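Local coordinates for protein Sqt1 (Chaetomium thermophilum, PDB 4ZOY) that probably acts as a dedicated WD40-repeat chaperone that captures a newly made ribosomal protein (Rpl10 in the case of its yeast relative) during ribosome biogenesis, at residues Q184-H189 with N232-V237; L203-V208 with Y217-V222; E212-Y217 with V237-V242. All coordinates share one frame; numbering follows the deposited sequence.

Contact 1 of 3, residues Q184-H189 with N232-V237; sequences QSYFLH and NGQTVV
OD1 of Asn232, a residue whose amide ND2 rests against CD1 of Leu188, is gripped by two backbone N-H groups in the plane of its own carbonyl. Gln234 N lies 2.7 Å from this OD1, an Asx turn, and Thr235 N donates to the same atom one residue further on. The turn so fixed leads into strand 235-239, the outer strand of one blade of the eight-bladed WD40 propeller, and faces the end of strand 180-186, the outer strand of the preceding blade. From it the side chain of Gln234 runs out extended (chi2 -176°) past the Tyr186 ring in the opposite sense. Its amide meets the ring at the edge, NE2 coming 3.3 Å from CD1 of Tyr186, with amide and ring planes 66° apart. Two waters fit the amide as placed: one accepts from NE2 and donates to Ser185 O, while the other donates to OE1, at 2.7 Å from that Gln234 atom, and accepts from Phe187 N. The glutamine is thus linked through water to the backbone at the end of the preceding blade. A third water lies between Tyr186 OH and Gln234 O. Beside the amide the contact turns apolar. Thr235 directs its hydroxyl to Ser238 and Thr230, which leaves its methyl to face Leu188. There the two side chains reach toward each other tip to tip, Leu188 CD1 standing 3.5 Å from Thr235 CG2.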
loop_
_atom_site.group_PDB
_atom_site.type_symbol
_atom_site.label_atom_id
_atom_site.label_comp_id
_atom_site.label_asym_id
_atom_site.label_seq_id
_atom_site.Cartn_x
_atom_site.Cartn_y
_atom_site.Cartn_z
ATOM N N GLN A 184 -1.304 -9.696 -18.247
ATOM C CA GLN A 184 -2.022 -8.577 -18.850
ATOM C C GLN A 184 -1.137 -7.359 -18.990
ATOM O O GLN A 184 -0.222 -7.153 -18.191
ATOM C CB GLN A 184 -3.241 -8.171 -18.010
ATOM C CG GLN A 184 -4.257 -9.246 -17.748
ATOM C CD GLN A 184 -5.165 -9.521 -18.929
ATOM O OE1 GLN A 184 -5.066 -8.882 -19.976
ATOM N NE2 GLN A 184 -6.074 -10.470 -18.753
ATOM N N SER A 185 -1.425 -6.551 -20.003
ATOM C CA SER A 185 -0.859 -5.214 -20.115
ATOM C C SER A 185 -1.973 -4.294 -20.590
ATOM O O SER A 185 -2.468 -4.424 -21.712
ATOM C CB SER A 185 0.338 -5.173 -21.069
ATOM O OG SER A 185 -0.054 -5.502 -22.395
ATOM N N TYR A 186 -2.383 -3.384 -19.715
ATOM C CA TYR A 186 -3.510 -2.498 -19.975
ATOM C C TYR A 186 -3.059 -1.069 -20.198
ATOM O O TYR A 186 -2.149 -0.593 -19.515
ATOM C CB TYR A 186 -4.483 -2.499 -18.808
ATOM C CG TYR A 186 -5.088 -3.826 -18.445
ATOM C CD1 TYR A 186 -6.038 -4.430 -19.264
ATOM C CD2 TYR A 186 -4.746 -4.458 -17.255
ATOM C CE1 TYR A 186 -6.610 -5.641 -18.915
ATOM C CE2 TYR A 186 -5.312 -5.658 -16.899
ATOM C CZ TYR A 186 -6.251 -6.244 -17.730
ATOM O OH TYR A 186 -6.818 -7.439 -17.351
ATOM N N PHE A 187 -3.715 -0.381 -21.128
ATOM C CA PHE A 187 -3.353 0.982 -21.491
ATOM C C PHE A 187 -4.581 1.872 -21.550
ATOM O O PHE A 187 -4.776 2.628 -22.503
ATOM C CB PHE A 187 -2.616 0.989 -22.838
ATOM C CG PHE A 187 -1.427 0.078 -22.864
ATOM C CD1 PHE A 187 -0.204 0.506 -22.376
ATOM C CD2 PHE A 187 -1.538 -1.212 -23.350
ATOM C CE1 PHE A 187 0.891 -0.337 -22.378
ATOM C CE2 PHE A 187 -0.443 -2.059 -23.357
ATOM C CZ PHE A 187 0.769 -1.620 -22.868
ATOM N N LEU A 188 -5.408 1.788 -20.520
ATOM C CA LEU A 188 -6.667 2.524 -20.494
ATOM C C LEU A 188 -6.535 3.903 -19.847
ATOM O O LEU A 188 -7.110 4.865 -20.350
ATOM C CB LEU A 188 -7.748 1.702 -19.789
ATOM C CG LEU A 188 -8.123 0.401 -20.511
ATOM C CD1 LEU A 188 -9.265 -0.306 -19.813
ATOM C CD2 LEU A 188 -8.470 0.669 -21.965
ATOM N N HIS A 189 -5.803 4.012 -18.734
ATOM C CA HIS A 189 -5.526 5.335 -18.163
ATOM C C HIS A 189 -4.730 6.163 -19.166
ATOM O O HIS A 189 -3.906 5.612 -19.890
ATOM C CB HIS A 189 -4.724 5.251 -16.864
ATOM C CG HIS A 189 -5.399 4.511 -15.748
ATOM N ND1 HIS A 189 -6.641 4.846 -15.256
ATOM C CD2 HIS A 189 -4.956 3.487 -14.982
ATOM C CE1 HIS A 189 -6.944 4.046 -14.246
ATOM N NE2 HIS A 189 -5.935 3.214 -14.061
ATOM N N ASN A 232 -15.265 -2.533 -23.533
ATOM C CA ASN A 232 -13.856 -2.604 -23.911
ATOM C C ASN A 232 -13.299 -4.018 -23.744
ATOM O O ASN A 232 -12.168 -4.305 -24.136
ATOM C CB ASN A 232 -13.018 -1.578 -23.127
ATOM C CG ASN A 232 -13.007 -1.818 -21.617
ATOM O OD1 ASN A 232 -12.962 -2.954 -21.143
ATOM N ND2 ASN A 232 -13.032 -0.729 -20.859
ATOM N N GLY A 233 -14.106 -4.897 -23.166
ATOM C CA GLY A 233 -13.762 -6.302 -23.064
ATOM C C GLY A 233 -12.779 -6.611 -21.950
ATOM O O GLY A 233 -12.568 -7.768 -21.599
ATOM N N GLN A 234 -12.190 -5.571 -21.377
ATOM C CA GLN A 234 -11.117 -5.763 -20.409
ATOM C C GLN A 234 -11.536 -5.508 -18.961
ATOM O O GLN A 234 -10.994 -6.119 -18.040
ATOM C CB GLN A 234 -9.926 -4.858 -20.737
ATOM C CG GLN A 234 -9.211 -5.195 -22.032
ATOM C CD GLN A 234 -7.985 -4.332 -22.264
ATOM O OE1 GLN A 234 -8.065 -3.102 -22.339
ATOM N NE2 GLN A 234 -6.834 -4.983 -22.377
ATOM N N THR A 235 -12.482 -4.600 -18.754
ATOM C CA THR A 235 -12.837 -4.198 -17.393
ATOM C C THR A 235 -14.253 -4.575 -17.004
ATOM O O THR A 235 -15.107 -4.763 -17.869
ATOM C CB THR A 235 -12.713 -2.677 -17.198
ATOM O OG1 THR A 235 -13.754 -2.017 -17.942
ATOM C CG2 THR A 235 -11.352 -2.168 -17.653
ATOM N N VAL A 236 -14.507 -4.659 -15.700
ATOM C CA VAL A 236 -15.875 -4.825 -15.196
ATOM C C VAL A 236 -16.501 -3.488 -14.808
ATOM O O VAL A 236 -17.728 -3.380 -14.694
ATOM C CB VAL A 236 -15.960 -5.749 -13.972
ATOM C CG1 VAL A 236 -15.459 -7.138 -14.323
ATOM C CG2 VAL A 236 -15.182 -5.172 -12.791
ATOM N N VAL A 237 -15.642 -2.499 -14.581
ATOM C CA VAL A 237 -16.016 -1.105 -14.324
ATOM C C VAL A 237 -15.005 -0.206 -15.014
ATOM O O VAL A 237 -13.795 -0.423 -14.898
ATOM C CB VAL A 237 -16.032 -0.756 -12.809
ATOM C CG1 VAL A 237 -16.171 0.760 -12.599
ATOM C CG2 VAL A 237 -17.125 -1.495 -12.090
HETATM O O HOH W 1 -4.444 -4.060 -23.603
HETATM O O HOH W 2 -8.994 -8.048 -18.891
HETATM O O HOH W 3 -5.727 -1.753 -22.788
#

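Contact 2 of 3, residues L203-V208 with Y217-V222; sequences LLLATV and YDVFGV
Thr207 has OG1 set between its backbone N and carbonyl carbon (chi1 68°), and Tyr217 has its ring anti to its carbonyl carbon (chi1 -46°); with these torsions the two side chains cross at about a right angle. Tyr217 OH comes 2.8 Å from Thr207 OG1, a probable hydrogen bond whose proton is not settled, with OG1 at the ring edge near its plane, while CG2 of the threonine touches ring atom CE2 in the same plane. Thr207 OG1 is also bonded to His189 NE2. Tyr217, Thr207 and His189 are consistent with three members of the WD structural tetrad, a tyrosine standing where tryptophan is usual. Strands 204-209 and 214-218, the middle pair of the blade, are joined here by the antiparallel hydrogen-bonded pair Leu205 and Tyr217. Tyr217 N donates to Leu205 O at 2.8 Å, tilted 30° from the carbonyl plane; the return bond, from Leu205 N to Tyr217 O, is longer at 3.2 Å. Leu205 CG packs near Tyr217 CD2, and its CB lies 3.7 Å from CG2 of Val219. The other methyl of Val219 sits over the centre of the Phe220 ring. A type I turn then runs from Asp218 to Gly221, and Leu203 CD2 bridges Phe220 and Val222, at 4.1 Å from Phe220 CD2. One water ties Leu203 O, Asp218 OD1 and Phe220 N together, and the Asp218 carboxylate also accepts from Ala223 N and Ala224 N. Thr207 OG1, held by His189 and probably by Tyr217, is likely to keep its chi1 rotation fixed.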
loop_
_atom_site.group_PDB
_atom_site.type_symbol
_atom_site.label_atom_id
_atom_site.label_comp_id
_atom_site.label_asym_id
_atom_site.label_seq_id
_atom_site.Cartn_x
_atom_site.Cartn_y
_atom_site.Cartn_z
ATOM N N LEU A 203 -9.406 -11.706 -8.262
ATOM C CA LEU A 203 -9.867 -11.800 -9.645
ATOM C C LEU A 203 -9.994 -10.451 -10.344
ATOM O O LEU A 203 -9.964 -10.369 -11.571
ATOM C CB LEU A 203 -11.211 -12.527 -9.718
ATOM C CG LEU A 203 -11.173 -13.987 -9.303
ATOM C CD1 LEU A 203 -12.562 -14.596 -9.389
ATOM C CD2 LEU A 203 -10.186 -14.750 -10.188
ATOM N N LEU A 204 -10.148 -9.390 -9.558
ATOM C CA LEU A 204 -10.293 -8.044 -10.085
ATOM C C LEU A 204 -9.148 -7.167 -9.604
ATOM O O LEU A 204 -8.678 -7.314 -8.472
ATOM C CB LEU A 204 -11.633 -7.431 -9.643
ATOM C CG LEU A 204 -12.863 -8.175 -10.155
ATOM C CD1 LEU A 204 -14.124 -7.521 -9.590
ATOM C CD2 LEU A 204 -12.861 -8.167 -11.674
ATOM N N LEU A 205 -8.723 -6.249 -10.456
ATOM C CA LEU A 205 -7.672 -5.299 -10.117
ATOM C C LEU A 205 -8.182 -3.898 -10.407
ATOM O O LEU A 205 -8.450 -3.557 -11.557
ATOM C CB LEU A 205 -6.397 -5.594 -10.917
ATOM C CG LEU A 205 -5.249 -4.604 -10.779
ATOM C CD1 LEU A 205 -4.717 -4.566 -9.343
ATOM C CD2 LEU A 205 -4.150 -4.968 -11.759
ATOM N N ALA A 206 -8.331 -3.091 -9.357
ATOM C CA ALA A 206 -8.813 -1.723 -9.498
ATOM C C ALA A 206 -7.659 -0.745 -9.481
ATOM O O ALA A 206 -6.858 -0.756 -8.552
ATOM C CB ALA A 206 -9.794 -1.396 -8.386
ATOM N N THR A 207 -7.567 0.086 -10.511
ATOM C CA THR A 207 -6.508 1.092 -10.572
ATOM C C THR A 207 -7.071 2.465 -10.896
ATOM O O THR A 207 -8.128 2.606 -11.530
ATOM C CB THR A 207 -5.413 0.723 -11.592
ATOM O OG1 THR A 207 -5.939 0.779 -12.926
ATOM C CG2 THR A 207 -4.873 -0.681 -11.310
ATOM N N VAL A 208 -6.363 3.480 -10.425
ATOM C CA VAL A 208 -6.796 4.865 -10.591
ATOM C C VAL A 208 -5.668 5.715 -11.138
ATOM O O VAL A 208 -4.507 5.316 -11.105
ATOM C CB VAL A 208 -7.291 5.465 -9.267
ATOM C CG1 VAL A 208 -8.556 4.762 -8.822
ATOM C CG2 VAL A 208 -6.204 5.387 -8.186
ATOM N N TYR A 217 -9.981 -4.239 -13.739
ATOM C CA TYR A 217 -9.660 -5.220 -14.776
ATOM C C TYR A 217 -10.053 -6.626 -14.406
ATOM O O TYR A 217 -9.841 -7.079 -13.282
ATOM C CB TYR A 217 -8.164 -5.202 -15.102
ATOM C CG TYR A 217 -7.605 -3.815 -15.273
ATOM C CD1 TYR A 217 -7.809 -3.089 -16.442
ATOM C CD2 TYR A 217 -6.877 -3.230 -14.250
ATOM C CE1 TYR A 217 -7.296 -1.804 -16.576
ATOM C CE2 TYR A 217 -6.368 -1.963 -14.372
ATOM C CZ TYR A 217 -6.576 -1.253 -15.534
ATOM O OH TYR A 217 -6.064 0.016 -15.630
ATOM N N ASP A 218 -10.616 -7.319 -15.392
ATOM C CA ASP A 218 -10.920 -8.745 -15.311
ATOM C C ASP A 218 -9.667 -9.568 -15.607
ATOM O O ASP A 218 -9.515 -10.110 -16.707
ATOM C CB ASP A 218 -12.033 -9.088 -16.306
ATOM C CG ASP A 218 -12.430 -10.552 -16.280
ATOM O OD1 ASP A 218 -12.406 -11.170 -15.202
ATOM O OD2 ASP A 218 -12.795 -11.069 -17.361
ATOM N N VAL A 219 -8.771 -9.652 -14.629
ATOM C CA VAL A 219 -7.396 -10.063 -14.908
ATOM C C VAL A 219 -7.292 -11.498 -15.439
ATOM O O VAL A 219 -6.461 -11.785 -16.315
ATOM C CB VAL A 219 -6.529 -9.909 -13.645
ATOM C CG1 VAL A 219 -5.155 -10.536 -13.843
ATOM C CG2 VAL A 219 -6.391 -8.422 -13.315
ATOM N N PHE A 220 -8.134 -12.387 -14.928
ATOM C CA PHE A 220 -8.040 -13.799 -15.292
ATOM C C PHE A 220 -9.204 -14.294 -16.140
ATOM O O PHE A 220 -9.363 -15.501 -16.313
ATOM C CB PHE A 220 -7.896 -14.640 -14.029
ATOM C CG PHE A 220 -6.677 -14.284 -13.217
ATOM C CD1 PHE A 220 -5.410 -14.666 -13.627
ATOM C CD2 PHE A 220 -6.800 -13.528 -12.068
ATOM C CE1 PHE A 220 -4.284 -14.313 -12.887
ATOM C CE2 PHE A 220 -5.682 -13.175 -11.319
ATOM C CZ PHE A 220 -4.423 -13.560 -11.728
ATOM N N GLY A 221 -10.006 -13.368 -16.664
ATOM C CA GLY A 221 -11.009 -13.707 -17.667
ATOM C C GLY A 221 -12.312 -14.252 -17.111
ATOM O O GLY A 221 -13.207 -14.643 -17.877
ATOM N N VAL A 222 -12.439 -14.303 -15.789
ATOM C CA VAL A 222 -13.624 -14.887 -15.179
ATOM C C VAL A 222 -14.860 -14.037 -15.455
ATOM O O VAL A 222 -15.924 -14.567 -15.811
ATOM C CB VAL A 222 -13.439 -15.069 -13.668
ATOM C CG1 VAL A 222 -14.737 -15.536 -13.015
ATOM C CG2 VAL A 222 -12.318 -16.073 -13.404
HETATM O O HOH W 4 -10.624 -12.326 -13.430
#

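Contact 3 of 3, residues E212-Y217 with V237-V242; sequences ESLHVY and VSLTNV
Leu214, Val216, Val237 and Leu239 form the apolar centre, all on one face of the strand pair. Leu214 CD2 meets both CG1 of Val237, at 4.2 Å, and CD1 of Leu239, while Val216 and Val237 lie side by side and point the same way, Val216 CG2 standing 3.9 Å from Val237 CB. Val276 of the next blade touches Leu214, Val237 and Leu239 on this face. Beneath the side chains the axes of strands 214-217 and 237-239 run antiparallel at 167°. Leu214 and Leu239 make a hydrogen-bonded pair with two straight bonds, Leu214 N to Leu239 O (2.9 Å) and Leu239 N to Leu214 O, and Val216 N donates to Val237 O. On the opposite face His215 and Ser238 form a polar pair. With chi1 -63° and the His215 ring turned by chi2 -74°, its ND1 meets Ser238 OG at 2.8 Å, in the ring plane. That serine oxygen also bonds Thr235 OG1 and Asn232 ND2, and the His215 ring meets the ring of His189 at about 55°. A leucine in place of His215 would probably leave the Ser238 hydroxyl without its mate across the strands and His189 without its neighbouring ring. Further along the strands Ser213 CB approaches CG2 of Thr240. Such an antiparallel pairing of third and fourth strands, one face packed on the next blade through Val276, is that of a WD40 propeller blade.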
loop_
_atom_site.group_PDB
_atom_site.type_symbol
_atom_site.label_atom_id
_atom_site.label_comp_id
_atom_site.label_asym_id
_atom_site.label_seq_id
_atom_site.Cartn_x
_atom_site.Cartn_y
_atom_site.Cartn_z
ATOM N N GLU A 212 -8.148 11.068 -13.627
ATOM C CA GLU A 212 -9.452 10.958 -12.959
ATOM C C GLU A 212 -10.203 9.663 -13.284
ATOM O O GLU A 212 -11.325 9.467 -12.822
ATOM C CB GLU A 212 -10.322 12.197 -13.258
ATOM C CG GLU A 212 -9.627 13.479 -12.795
ATOM C CD GLU A 212 -10.282 14.766 -13.258
ATOM O OE1 GLU A 212 -11.501 14.772 -13.502
ATOM O OE2 GLU A 212 -9.566 15.786 -13.338
ATOM N N SER A 213 -9.574 8.755 -14.032
ATOM C CA SER A 213 -10.255 7.499 -14.362
ATOM C C SER A 213 -10.002 6.365 -13.360
ATOM O O SER A 213 -8.966 6.310 -12.676
ATOM C CB SER A 213 -9.880 7.028 -15.773
ATOM O OG SER A 213 -8.491 6.791 -15.921
ATOM N N LEU A 214 -10.995 5.485 -13.282
ATOM C CA LEU A 214 -10.952 4.227 -12.541
ATOM C C LEU A 214 -11.232 3.094 -13.508
ATOM O O LEU A 214 -12.228 3.139 -14.216
ATOM C CB LEU A 214 -11.998 4.204 -11.423
ATOM C CG LEU A 214 -12.449 2.853 -10.857
ATOM C CD1 LEU A 214 -11.348 2.225 -9.985
ATOM C CD2 LEU A 214 -13.730 2.969 -10.043
ATOM N N HIS A 215 -10.366 2.088 -13.542
ATOM C CA HIS A 215 -10.630 0.878 -14.309
ATOM C C HIS A 215 -10.455 -0.321 -13.404
ATOM O O HIS A 215 -9.508 -0.381 -12.612
ATOM C CB HIS A 215 -9.724 0.776 -15.531
ATOM C CG HIS A 215 -9.940 1.885 -16.506
ATOM N ND1 HIS A 215 -11.057 1.946 -17.314
ATOM C CD2 HIS A 215 -9.217 2.997 -16.770
ATOM C CE1 HIS A 215 -10.999 3.039 -18.050
ATOM N NE2 HIS A 215 -9.897 3.698 -17.738
ATOM N N VAL A 216 -11.375 -1.273 -13.508
ATOM C CA VAL A 216 -11.293 -2.478 -12.711
ATOM C C VAL A 216 -11.183 -3.664 -13.665
ATOM O O VAL A 216 -12.155 -4.036 -14.320
ATOM C CB VAL A 216 -12.506 -2.629 -11.781
ATOM C CG1 VAL A 216 -12.331 -3.856 -10.909
ATOM C CG2 VAL A 216 -12.666 -1.372 -10.903
ATOM N N TYR A 217 -9.981 -4.239 -13.739
ATOM C CA TYR A 217 -9.660 -5.220 -14.776
ATOM C C TYR A 217 -10.053 -6.626 -14.406
ATOM O O TYR A 217 -9.841 -7.079 -13.282
ATOM C CB TYR A 217 -8.164 -5.202 -15.102
ATOM C CG TYR A 217 -7.605 -3.815 -15.273
ATOM C CD1 TYR A 217 -7.809 -3.089 -16.442
ATOM C CD2 TYR A 217 -6.877 -3.230 -14.250
ATOM C CE1 TYR A 217 -7.296 -1.804 -16.576
ATOM C CE2 TYR A 217 -6.368 -1.963 -14.372
ATOM C CZ TYR A 217 -6.576 -1.253 -15.534
ATOM O OH TYR A 217 -6.064 0.016 -15.630
ATOM N N VAL A 237 -15.642 -2.499 -14.581
ATOM C CA VAL A 237 -16.016 -1.105 -14.324
ATOM C C VAL A 237 -15.005 -0.206 -15.014
ATOM O O VAL A 237 -13.795 -0.423 -14.898
ATOM C CB VAL A 237 -16.032 -0.756 -12.809
ATOM C CG1 VAL A 237 -16.171 0.760 -12.599
ATOM C CG2 VAL A 237 -17.125 -1.495 -12.090
ATOM N N SER A 238 -15.494 0.788 -15.748
ATOM C CA SER A 238 -14.658 1.833 -16.317
ATOM C C SER A 238 -15.383 3.159 -16.140
ATOM O O SER A 238 -16.474 3.353 -16.687
ATOM C CB SER A 238 -14.364 1.577 -17.802
ATOM O OG SER A 238 -13.387 0.560 -17.974
ATOM N N LEU A 239 -14.795 4.060 -15.358
ATOM C CA LEU A 239 -15.373 5.378 -15.121
ATOM C C LEU A 239 -14.322 6.443 -15.378
ATOM O O LEU A 239 -13.159 6.298 -14.979
ATOM C CB LEU A 239 -15.916 5.484 -13.697
ATOM C CG LEU A 239 -17.137 4.607 -13.420
ATOM C CD1 LEU A 239 -17.375 4.486 -11.930
ATOM C CD2 LEU A 239 -18.366 5.199 -14.112
ATOM N N THR A 240 -14.720 7.510 -16.061
ATOM C CA THR A 240 -13.776 8.542 -16.449
ATOM C C THR A 240 -14.298 9.934 -16.154
ATOM O O THR A 240 -15.365 10.100 -15.554
ATOM C CB THR A 240 -13.433 8.481 -17.951
ATOM O OG1 THR A 240 -14.571 8.912 -18.710
ATOM C CG2 THR A 240 -13.032 7.071 -18.375
ATOM N N ASN A 241 -13.543 10.932 -16.606
ATOM C CA ASN A 241 -13.855 12.337 -16.355
ATOM C C ASN A 241 -15.170 12.803 -16.987
ATOM O O ASN A 241 -15.743 13.805 -16.556
ATOM C CB ASN A 241 -12.705 13.229 -16.845
ATOM C CG ASN A 241 -12.343 12.983 -18.304
ATOM O OD1 ASN A 241 -12.775 12.006 -18.914
ATOM N ND2 ASN A 241 -11.530 13.871 -18.865
ATOM N N VAL A 242 -15.647 12.083 -17.997
ATOM C CA VAL A 242 -16.906 12.449 -18.642
ATOM C C VAL A 242 -18.112 12.019 -17.811
ATOM O O VAL A 242 -19.221 12.512 -18.016
ATOM C CB VAL A 242 -17.013 11.845 -20.058
ATOM C CG1 VAL A 242 -15.716 12.062 -20.815
ATOM C CG2 VAL A 242 -17.344 10.367 -19.992
#

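All three contacts involve one four-stranded antiparallel blade, strands 193-198, 204-209, 214-218 and 235-239 in order from the innermost. Contact 2 joins its second and third strands and contact 3 its third and fourth, whereas contact 1 links the fourth to the end of the preceding blade, strand 180-186. Their centres lie about 8 Å (1 and 2), 9 Å (1 and 3) and 13 Å (2 and 3) apart. Along the chain contact 2 is nested within the loop closed by contact 1, and contact 3 interleaves with both. Tyr217 belongs to contacts 2 and 3 and stacks on Tyr186 of contact 1, so within-blade pairing and blade-to-blade packing converge there.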